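Local coordinates for nitroalkane oxidase (Podospora anserina, PDB 3MKH), which catalyses the FAD-dependent oxidation of nitroalkanes to aldehydes or ketones, releasing nitrite and turning molecular oxygen into hydrogen peroxide, at residues 153-158 with 187-192; 205-210 with 253-258; 9-14 with 74-79. One frame throughout, in Å; residues are numbered along the deposited sequence.

Contact 1 of 3, residues 153-158 with 187-192; sequences TTARLE and VVCRDA. With SO4 (sulfate ion), chain G.
T154 and A155 pair with R190 and D191 as parallel strand neighbours, and three backbone hydrogen bonds stitch them together. R190 N gives to T153 O at 3.0 Å, A155 N gives to R190 O, and A192 N closes the run on A155 O at 2.7 Å, nearly straight at 174°. The carbonyl of R190 also receives the CA-H of T154.

The apolar touches divide between the two faces. On one, the A155 methyl meets C189 SG at 3.8 Å, while CG2 of T153 rests on CB of C189. On the other, T154 and R190 run side by side: T154 CG2 sits over the centre of the R190 guanidinium, 3.6 Å from its CZ, and the A192 methyl lies off-centre over one face of the R156 guanidinium. T154 CG2 can do this because it stands beside the backbone N, with OG1 at chi1 59° taking a weak bond from R156 NH1.

Both arginines reach a sulfate ion, probably from the crystallisation liquor. R190 NH1 approaches sulfate O3 in the guanidinium plane at 3.0 Å, and R156 NH2 stands 2.8 Å from sulfate O2, obliquely. A water bound in the plane of the R156 guanidinium, 2.6 Å from NE, passes hydrogen bonds on to the sulfate and to A192 O. R190 NE is held by F151 O, which steadies the group at its other end.

Parallel pairing of strands 154-158 and 184-191 belongs to the beta domain between the helical domains of the acyl-CoA dehydrogenase fold; V188, earlier in strand 184-191, packs on the FAD-binding residue F134.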
loop_
_atom_site.group_PDB
_atom_site.type_symbol
_atom_site.label_atom_id
_atom_site.label_comp_id
_atom_site.label_asym_id
_atom_site.label_seq_id
_atom_site.Cartn_x
_atom_site.Cartn_y
_atom_site.Cartn_z
ATOM N N THR A 153 7.774 37.839 1.093
ATOM C CA THR A 153 6.924 39.013 0.977
ATOM C C THR A 153 6.916 39.763 2.315
ATOM O O THR A 153 6.629 39.188 3.369
ATOM C CB THR A 153 5.478 38.647 0.547
ATOM O OG1 THR A 153 5.504 38.018 -0.746
ATOM C CG2 THR A 153 4.600 39.893 0.475
ATOM N N THR A 154 7.239 41.048 2.264
ATOM C CA THR A 154 7.385 41.837 3.477
ATOM C C THR A 154 6.486 43.044 3.446
ATOM O O THR A 154 6.031 43.471 2.383
ATOM C CB THR A 154 8.825 42.361 3.644
ATOM O OG1 THR A 154 9.160 43.163 2.510
ATOM C CG2 THR A 154 9.807 41.224 3.755
ATOM N N ALA A 155 6.231 43.587 4.634
ATOM C CA ALA A 155 5.489 44.820 4.781
ATOM C C ALA A 155 6.219 45.693 5.809
ATOM O O ALA A 155 6.770 45.182 6.776
ATOM C CB ALA A 155 4.048 44.540 5.209
ATOM N N ARG A 156 6.252 47.000 5.560
ATOM C CA ARG A 156 6.895 47.960 6.457
ATOM C C ARG A 156 6.002 49.180 6.616
ATOM O O ARG A 156 5.488 49.713 5.626
ATOM C CB ARG A 156 8.238 48.412 5.877
ATOM C CG ARG A 156 9.282 47.325 5.780
ATOM C CD ARG A 156 10.450 47.777 4.908
ATOM N NE ARG A 156 11.416 46.702 4.672
ATOM C CZ ARG A 156 11.272 45.752 3.746
ATOM N NH1 ARG A 156 10.199 45.731 2.959
ATOM N NH2 ARG A 156 12.200 44.817 3.607
ATOM N N LEU A 157 5.814 49.628 7.854
ATOM C CA LEU A 157 5.040 50.835 8.104
ATOM C C LEU A 157 5.925 52.053 7.835
ATOM O O LEU A 157 6.964 52.215 8.455
ATOM C CB LEU A 157 4.524 50.853 9.546
ATOM C CG LEU A 157 3.686 52.043 10.026
ATOM C CD1 LEU A 157 2.414 52.183 9.214
ATOM C CD2 LEU A 157 3.347 51.870 11.497
ATOM N N GLU A 158 5.515 52.884 6.883
ATOM C CA GLU A 158 6.215 54.121 6.568
ATOM C C GLU A 158 5.229 55.248 6.757
ATOM O O GLU A 158 4.377 55.489 5.904
ATOM C CB GLU A 158 6.744 54.108 5.126
ATOM C CG GLU A 158 7.551 52.863 4.806
ATOM C CD GLU A 158 8.417 52.991 3.564
ATOM O OE1 GLU A 158 8.090 53.811 2.678
ATOM O OE2 GLU A 158 9.425 52.253 3.479
ATOM N N VAL A 187 -3.191 39.317 1.781
ATOM C CA VAL A 187 -1.774 39.053 1.553
ATOM C C VAL A 187 -1.098 38.719 2.862
ATOM O O VAL A 187 -1.056 39.536 3.799
ATOM C CB VAL A 187 -1.065 40.220 0.857
ATOM C CG1 VAL A 187 0.424 39.882 0.596
ATOM C CG2 VAL A 187 -1.771 40.536 -0.449
ATOM N N VAL A 188 -0.600 37.495 2.932
ATOM C CA VAL A 188 0.122 37.048 4.096
ATOM C C VAL A 188 1.577 37.427 3.916
ATOM O O VAL A 188 2.221 37.077 2.915
ATOM C CB VAL A 188 -0.016 35.539 4.288
ATOM C CG1 VAL A 188 0.667 35.092 5.597
ATOM C CG2 VAL A 188 -1.495 35.167 4.301
ATOM N N CYS A 189 2.096 38.166 4.884
ATOM C CA CYS A 189 3.447 38.673 4.763
ATOM C C CYS A 189 4.107 38.818 6.127
ATOM O O CYS A 189 3.466 38.618 7.171
ATOM C CB CYS A 189 3.421 40.016 4.032
ATOM S SG CYS A 189 2.246 41.195 4.736
ATOM N N ARG A 190 5.393 39.164 6.127
ATOM C CA ARG A 190 6.058 39.440 7.393
ATOM C C ARG A 190 6.428 40.920 7.574
ATOM O O ARG A 190 6.926 41.586 6.650
ATOM C CB ARG A 190 7.256 38.515 7.612
ATOM C CG ARG A 190 8.458 38.852 6.811
ATOM C CD ARG A 190 9.626 37.956 7.160
ATOM N NE ARG A 190 10.571 37.976 6.053
ATOM C CZ ARG A 190 11.509 38.900 5.903
ATOM N NH1 ARG A 190 11.632 39.861 6.808
ATOM N NH2 ARG A 190 12.320 38.864 4.856
ATOM N N ASP A 191 6.161 41.425 8.776
ATOM C CA ASP A 191 6.468 42.800 9.135
ATOM C C ASP A 191 7.982 42.950 9.181
ATOM O O ASP A 191 8.666 42.222 9.898
ATOM C CB ASP A 191 5.864 43.104 10.507
ATOM C CG ASP A 191 6.188 44.507 11.005
ATOM O OD1 ASP A 191 6.627 45.353 10.200
ATOM O OD2 ASP A 191 5.990 44.759 12.215
ATOM N N ALA A 192 8.508 43.880 8.396
ATOM C CA ALA A 192 9.937 44.142 8.397
ATOM C C ALA A 192 10.237 45.568 8.880
ATOM O O ALA A 192 11.337 46.083 8.677
ATOM C CB ALA A 192 10.526 43.897 6.996
HETATM S S SO4 G . 14.412 42.282 5.176
HETATM O O1 SO4 G . 15.599 41.994 4.371
HETATM O O2 SO4 G . 13.239 42.279 4.304
HETATM O O3 SO4 G . 14.272 41.243 6.193
HETATM O O4 SO4 G . 14.551 43.604 5.793
HETATM O O HOH W 1 13.436 45.933 6.184
#

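Contact 2 of 3, residues 205-210 with 253-258; sequences KVMIIL and KNVLCP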
loop_
_atom_site.group_PDB
_atom_site.type_symbol
_atom_site.label_atom_id
_atom_site.label_comp_id
_atom_site.label_asym_id
_atom_site.label_seq_id
_atom_site.Cartn_x
_atom_site.Cartn_y
_atom_site.Cartn_z
ATOM N N LYS A 205 6.061 38.094 13.674
ATOM C CA LYS A 205 6.120 39.137 12.639
ATOM C C LYS A 205 5.057 38.968 11.541
ATOM O O LYS A 205 4.909 39.827 10.655
ATOM C CB LYS A 205 7.507 39.163 11.979
ATOM C CG LYS A 205 8.660 39.094 12.954
ATOM C CD LYS A 205 8.709 40.335 13.834
ATOM C CE LYS A 205 9.442 41.488 13.149
ATOM N NZ LYS A 205 9.546 42.665 14.078
ATOM N N VAL A 206 4.317 37.871 11.592
ATOM C CA VAL A 206 3.392 37.563 10.493
ATOM C C VAL A 206 2.092 38.352 10.558
ATOM O O VAL A 206 1.458 38.449 11.624
ATOM C CB VAL A 206 3.116 36.057 10.395
ATOM C CG1 VAL A 206 2.142 35.768 9.237
ATOM C CG2 VAL A 206 4.419 35.328 10.172
ATOM N N MET A 207 1.726 38.937 9.421
ATOM C CA MET A 207 0.536 39.764 9.283
ATOM C C MET A 207 -0.322 39.288 8.123
ATOM O O MET A 207 0.147 38.563 7.256
ATOM C CB MET A 207 0.916 41.212 8.966
ATOM C CG MET A 207 1.940 41.869 9.862
ATOM S SD MET A 207 2.399 43.496 9.220
ATOM C CE MET A 207 0.870 44.394 9.401
ATOM N N ILE A 208 -1.573 39.731 8.096
ATOM C CA ILE A 208 -2.366 39.673 6.873
ATOM C C ILE A 208 -2.828 41.090 6.539
ATOM O O ILE A 208 -3.409 41.791 7.385
ATOM C CB ILE A 208 -3.584 38.741 7.005
ATOM C CG1 ILE A 208 -3.133 37.328 7.397
ATOM C CG2 ILE A 208 -4.398 38.725 5.692
ATOM C CD1 ILE A 208 -4.281 36.344 7.569
ATOM N N ILE A 209 -2.541 41.530 5.319
ATOM C CA ILE A 209 -2.934 42.874 4.887
ATOM C C ILE A 209 -3.767 42.762 3.631
ATOM O O ILE A 209 -3.385 42.056 2.696
ATOM C CB ILE A 209 -1.696 43.762 4.594
ATOM C CG1 ILE A 209 -0.746 43.740 5.795
ATOM C CG2 ILE A 209 -2.108 45.183 4.247
ATOM C CD1 ILE A 209 0.417 44.699 5.670
ATOM N N LEU A 210 -4.906 43.449 3.615
ATOM C CA LEU A 210 -5.756 43.494 2.443
ATOM C C LEU A 210 -5.125 44.340 1.347
ATOM O O LEU A 210 -4.482 45.354 1.621
ATOM C CB LEU A 210 -7.153 44.031 2.792
ATOM C CG LEU A 210 -7.908 43.262 3.881
ATOM C CD1 LEU A 210 -9.324 43.834 4.104
ATOM C CD2 LEU A 210 -7.933 41.756 3.556
ATOM N N LYS A 253 -6.169 51.024 7.709
ATOM C CA LYS A 253 -7.421 50.267 7.741
ATOM C C LYS A 253 -7.287 48.929 7.003
ATOM O O LYS A 253 -8.024 47.987 7.291
ATOM C CB LYS A 253 -8.592 51.072 7.166
ATOM C CG LYS A 253 -8.483 51.409 5.695
ATOM C CD LYS A 253 -9.723 52.143 5.214
ATOM C CE LYS A 253 -9.626 52.490 3.746
ATOM N NZ LYS A 253 -10.791 53.265 3.267
ATOM N N ASN A 254 -6.345 48.850 6.057
ATOM C CA ASN A 254 -6.160 47.631 5.256
ATOM C C ASN A 254 -5.571 46.466 6.044
ATOM O O ASN A 254 -5.612 45.314 5.591
ATOM C CB ASN A 254 -5.279 47.892 4.023
ATOM C CG ASN A 254 -6.057 48.444 2.837
ATOM O OD1 ASN A 254 -5.938 47.944 1.709
ATOM N ND2 ASN A 254 -6.824 49.486 3.068
ATOM N N VAL A 255 -4.978 46.753 7.202
ATOM C CA VAL A 255 -4.409 45.682 8.013
ATOM C C VAL A 255 -5.528 44.840 8.630
ATOM O O VAL A 255 -6.381 45.362 9.354
ATOM C CB VAL A 255 -3.500 46.214 9.125
ATOM C CG1 VAL A 255 -3.027 45.065 9.999
ATOM C CG2 VAL A 255 -2.312 46.976 8.535
ATOM N N LEU A 256 -5.535 43.543 8.319
ATOM C CA LEU A 256 -6.538 42.628 8.855
ATOM C C LEU A 256 -6.027 41.949 10.112
ATOM O O LEU A 256 -6.725 41.897 11.123
ATOM C CB LEU A 256 -6.944 41.569 7.819
ATOM C CG LEU A 256 -7.938 40.503 8.311
ATOM C CD1 LEU A 256 -9.320 41.104 8.546
ATOM C CD2 LEU A 256 -8.044 39.314 7.311
ATOM N N CYS A 257 -4.816 41.409 10.040
ATOM C CA CYS A 257 -4.158 40.851 11.216
ATOM C C CYS A 257 -2.833 41.534 11.422
ATOM O O CYS A 257 -1.945 41.432 10.574
ATOM C CB CYS A 257 -3.919 39.348 11.071
ATOM S SG CYS A 257 -5.422 38.439 10.663
ATOM N N PRO A 258 -2.694 42.237 12.556
ATOM C CA PRO A 258 -1.446 42.912 12.907
ATOM C C PRO A 258 -0.351 41.886 13.143
ATOM O O PRO A 258 -0.636 40.708 13.394
ATOM C CB PRO A 258 -1.784 43.622 14.233
ATOM C CG PRO A 258 -3.294 43.673 14.288
ATOM C CD PRO A 258 -3.743 42.430 13.580
#
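I208 meets both L256 and C257 across an antiparallel pairing, and its carbonyl oxygen is gripped twice: C257 N donates at 3.0 Å, in the carbonyl plane on a lone pair, and L256 N at 2.9 Å from a tilted position. I208 N returns a bond to C257 O, also on a lone pair. One register step on, I209 and V255 form a non-hydrogen-bonded pair, and L210 N then reaches N254 O at 2.8 Å. These four backbone bonds fasten residues 254-257 to strand 206-212.

Apolar contacts fill both faces. Beside C257, I208 extends its CG1 branch, so that CD1 comes 3.9 Å from C257 SG, while CG2 lies alongside L256 with 4.0 Å to its CD2. L210 contributes a looser touch, CD2 to L256 CB. This face is closed by helix 90-109, where P105 and I106 pack on L256 and A109 on C257.

The opposite face carries M207, I209 and V255. M207 bends at its last torsion (chi3 66°), which brings its methyl CE across the V255 fork, 4.0 Å from CG1; its CB lies 3.3 Å from C257 O. W162 of strand 161-168 touches both M207 and V255. Cutting M207 back to an alanine would remove the thioether packed against V255 and W162 and is likely to leave a gap beside them. I209 CG2 lies against the N254 carbonyl, 3.8 Å from its oxygen.

Two consecutive residues, L256 and C257, facing the single I208 make a classic beta bulge, here where the chain turns a corner in the beta domain of an acyl-CoA dehydrogenase fold.

Contact 3 of 3, residues 9-14 with 74-79; sequences ASQKGT and TLIESA
With CG beside its own backbone N (chi1 -85°) and the chain extended beyond it, E77 carries its carboxylate back toward the N-terminal end of its helix and across to S10. The S10 hydroxyl stands opposite the backbone N about CA-CB, which turns OG out to meet it. The resulting hydrogen bond, S10 OG to E77 OE2, spans 3.0 Å and arrives on the syn side of the carboxylate, 32° out of its plane.

The other oxygen of E77 serves its own helix. T74 N donates weakly to E77 OE1 at 3.3 Å, while E77 N gives to T74 OG1 at 3.1 Å, a capping box at the N-terminus of helix 75-88. One carboxylate thus closes the helix start and grips the neighbouring helix. The N-terminal end of the helix would probably favour the negative charge.

T14 packs across the aliphatic part of E77 at about a right angle: its OG1 lies 3.5 Å from E77 CG, and its CG2 touches E77 O at the same distance. Q11 lays its CG near E77 OE2, with its amide plane perpendicular to the carboxylate, and its NE2 approaches I76 CG2 at 3.8 Å. A water accepts from Q11 NE2 at 2.8 Å and also hydrogen-bonds T74 OG1, joining the two helices a second time. Q11 OE1 takes the backbone N of S8.

The segment axes cross at -31°, 9.7 Å apart. I3 and A2 of a second subunit pack on I76 and Q11 respectively. Beyond, helix 75-88 is backed by helix 311-340, through W332 and A335 on I76, and by helix 262-298, whose A279 meets A79.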
loop_
_atom_site.group_PDB
_atom_site.type_symbol
_atom_site.label_atom_id
_atom_site.label_comp_id
_atom_site.label_asym_id
_atom_site.label_seq_id
_atom_site.Cartn_x
_atom_site.Cartn_y
_atom_site.Cartn_z
ATOM N N ALA A 9 -33.932 18.458 5.875
ATOM C CA ALA A 9 -34.547 19.057 4.696
ATOM C C ALA A 9 -33.633 20.129 4.098
ATOM O O ALA A 9 -33.508 20.246 2.881
ATOM C CB ALA A 9 -35.906 19.656 5.047
ATOM N N SER A 10 -32.993 20.905 4.962
ATOM C CA SER A 10 -32.066 21.943 4.517
ATOM C C SER A 10 -30.799 21.365 3.860
ATOM O O SER A 10 -30.213 21.971 2.952
ATOM C CB SER A 10 -31.701 22.850 5.687
ATOM O OG SER A 10 -30.651 23.721 5.328
ATOM N N GLN A 11 -30.381 20.189 4.312
ATOM C CA GLN A 11 -29.212 19.537 3.739
ATOM C C GLN A 11 -29.569 18.841 2.433
ATOM O O GLN A 11 -28.776 18.830 1.491
ATOM C CB GLN A 11 -28.580 18.579 4.750
ATOM C CG GLN A 11 -27.975 19.321 5.952
ATOM C CD GLN A 11 -27.652 18.407 7.115
ATOM O OE1 GLN A 11 -28.210 17.314 7.236
ATOM N NE2 GLN A 11 -26.741 18.849 7.978
ATOM N N LYS A 12 -30.771 18.282 2.365
ATOM C CA LYS A 12 -31.250 17.742 1.100
ATOM C C LYS A 12 -31.379 18.859 0.083
ATOM O O LYS A 12 -31.056 18.681 -1.093
ATOM C CB LYS A 12 -32.588 17.017 1.282
ATOM C CG LYS A 12 -32.418 15.610 1.799
ATOM C CD LYS A 12 -33.741 14.962 2.172
ATOM C CE LYS A 12 -33.494 13.666 2.940
ATOM N NZ LYS A 12 -34.750 13.040 3.426
ATOM N N GLY A 13 -31.841 20.017 0.543
ATOM C CA GLY A 13 -31.990 21.172 -0.322
ATOM C C GLY A 13 -30.653 21.603 -0.898
ATOM O O GLY A 13 -30.530 21.897 -2.095
ATOM N N THR A 14 -29.636 21.623 -0.044
ATOM C CA THR A 14 -28.295 21.970 -0.482
ATOM C C THR A 14 -27.797 20.996 -1.547
ATOM O O THR A 14 -27.257 21.419 -2.562
ATOM C CB THR A 14 -27.316 22.017 0.709
ATOM O OG1 THR A 14 -27.698 23.084 1.585
ATOM C CG2 THR A 14 -25.888 22.253 0.235
ATOM N N THR A 74 -23.376 25.751 7.312
ATOM C CA THR A 74 -22.489 24.851 8.028
ATOM C C THR A 74 -21.415 24.301 7.094
ATOM O O THR A 74 -21.573 24.292 5.871
ATOM C CB THR A 74 -23.262 23.666 8.600
ATOM O OG1 THR A 74 -23.820 22.924 7.515
ATOM C CG2 THR A 74 -24.392 24.153 9.516
ATOM N N LEU A 75 -20.322 23.838 7.681
ATOM C CA LEU A 75 -19.254 23.205 6.923
ATOM C C LEU A 75 -19.785 21.918 6.274
ATOM O O LEU A 75 -19.384 21.548 5.169
ATOM C CB LEU A 75 -18.075 22.935 7.858
ATOM C CG LEU A 75 -16.620 23.064 7.411
ATOM C CD1 LEU A 75 -16.402 24.148 6.340
ATOM C CD2 LEU A 75 -15.721 23.280 8.634
ATOM N N ILE A 76 -20.700 21.232 6.949
ATOM C CA ILE A 76 -21.315 20.042 6.359
ATOM C C ILE A 76 -21.984 20.355 5.013
ATOM O O ILE A 76 -21.814 19.633 4.030
ATOM C CB ILE A 76 -22.369 19.427 7.304
ATOM C CG1 ILE A 76 -21.699 18.638 8.420
ATOM C CG2 ILE A 76 -23.286 18.478 6.544
ATOM C CD1 ILE A 76 -21.646 17.148 8.119
ATOM N N GLU A 77 -22.757 21.431 4.972
ATOM C CA GLU A 77 -23.448 21.824 3.745
ATOM C C GLU A 77 -22.463 22.256 2.665
ATOM O O GLU A 77 -22.673 22.005 1.475
ATOM C CB GLU A 77 -24.471 22.941 4.030
ATOM C CG GLU A 77 -25.809 22.410 4.511
ATOM C CD GLU A 77 -26.583 23.388 5.396
ATOM O OE1 GLU A 77 -26.033 24.449 5.795
ATOM O OE2 GLU A 77 -27.753 23.076 5.704
ATOM N N SER A 78 -21.394 22.919 3.082
ATOM C CA SER A 78 -20.314 23.245 2.169
ATOM C C SER A 78 -19.684 21.983 1.589
ATOM O O SER A 78 -19.370 21.932 0.406
ATOM C CB SER A 78 -19.256 24.082 2.886
ATOM O OG SER A 78 -19.762 25.383 3.091
ATOM N N ALA A 79 -19.503 20.965 2.423
ATOM C CA ALA A 79 -18.899 19.716 1.966
ATOM C C ALA A 79 -19.796 19.039 0.941
ATOM O O ALA A 79 -19.315 18.428 -0.015
ATOM C CB ALA A 79 -18.623 18.784 3.139
HETATM O O HOH W 2 -26.200 21.632 7.999
#

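Contacts 1 and 2 are buried and belong to one sheet: strands 184-191 and 206-212 are neighbours in it, the centres of the two contacts are 8 Å apart, and the contacts touch directly, with A155 CB on I209 CD1 and D191 CB on M207 SD. Both rest on backbone pairing, but contact 1 is parallel and ends in arginines around a sulfate, whereas contact 2 is antiparallel, bulged and lined with apolar side chains. Contact 3 is partly buried and lies in the helical N-terminal region, about 17 Å from contact 2 at the nearest atoms. It joins two helices through side chains and a water, with Q11 and I76 also touching a second subunit.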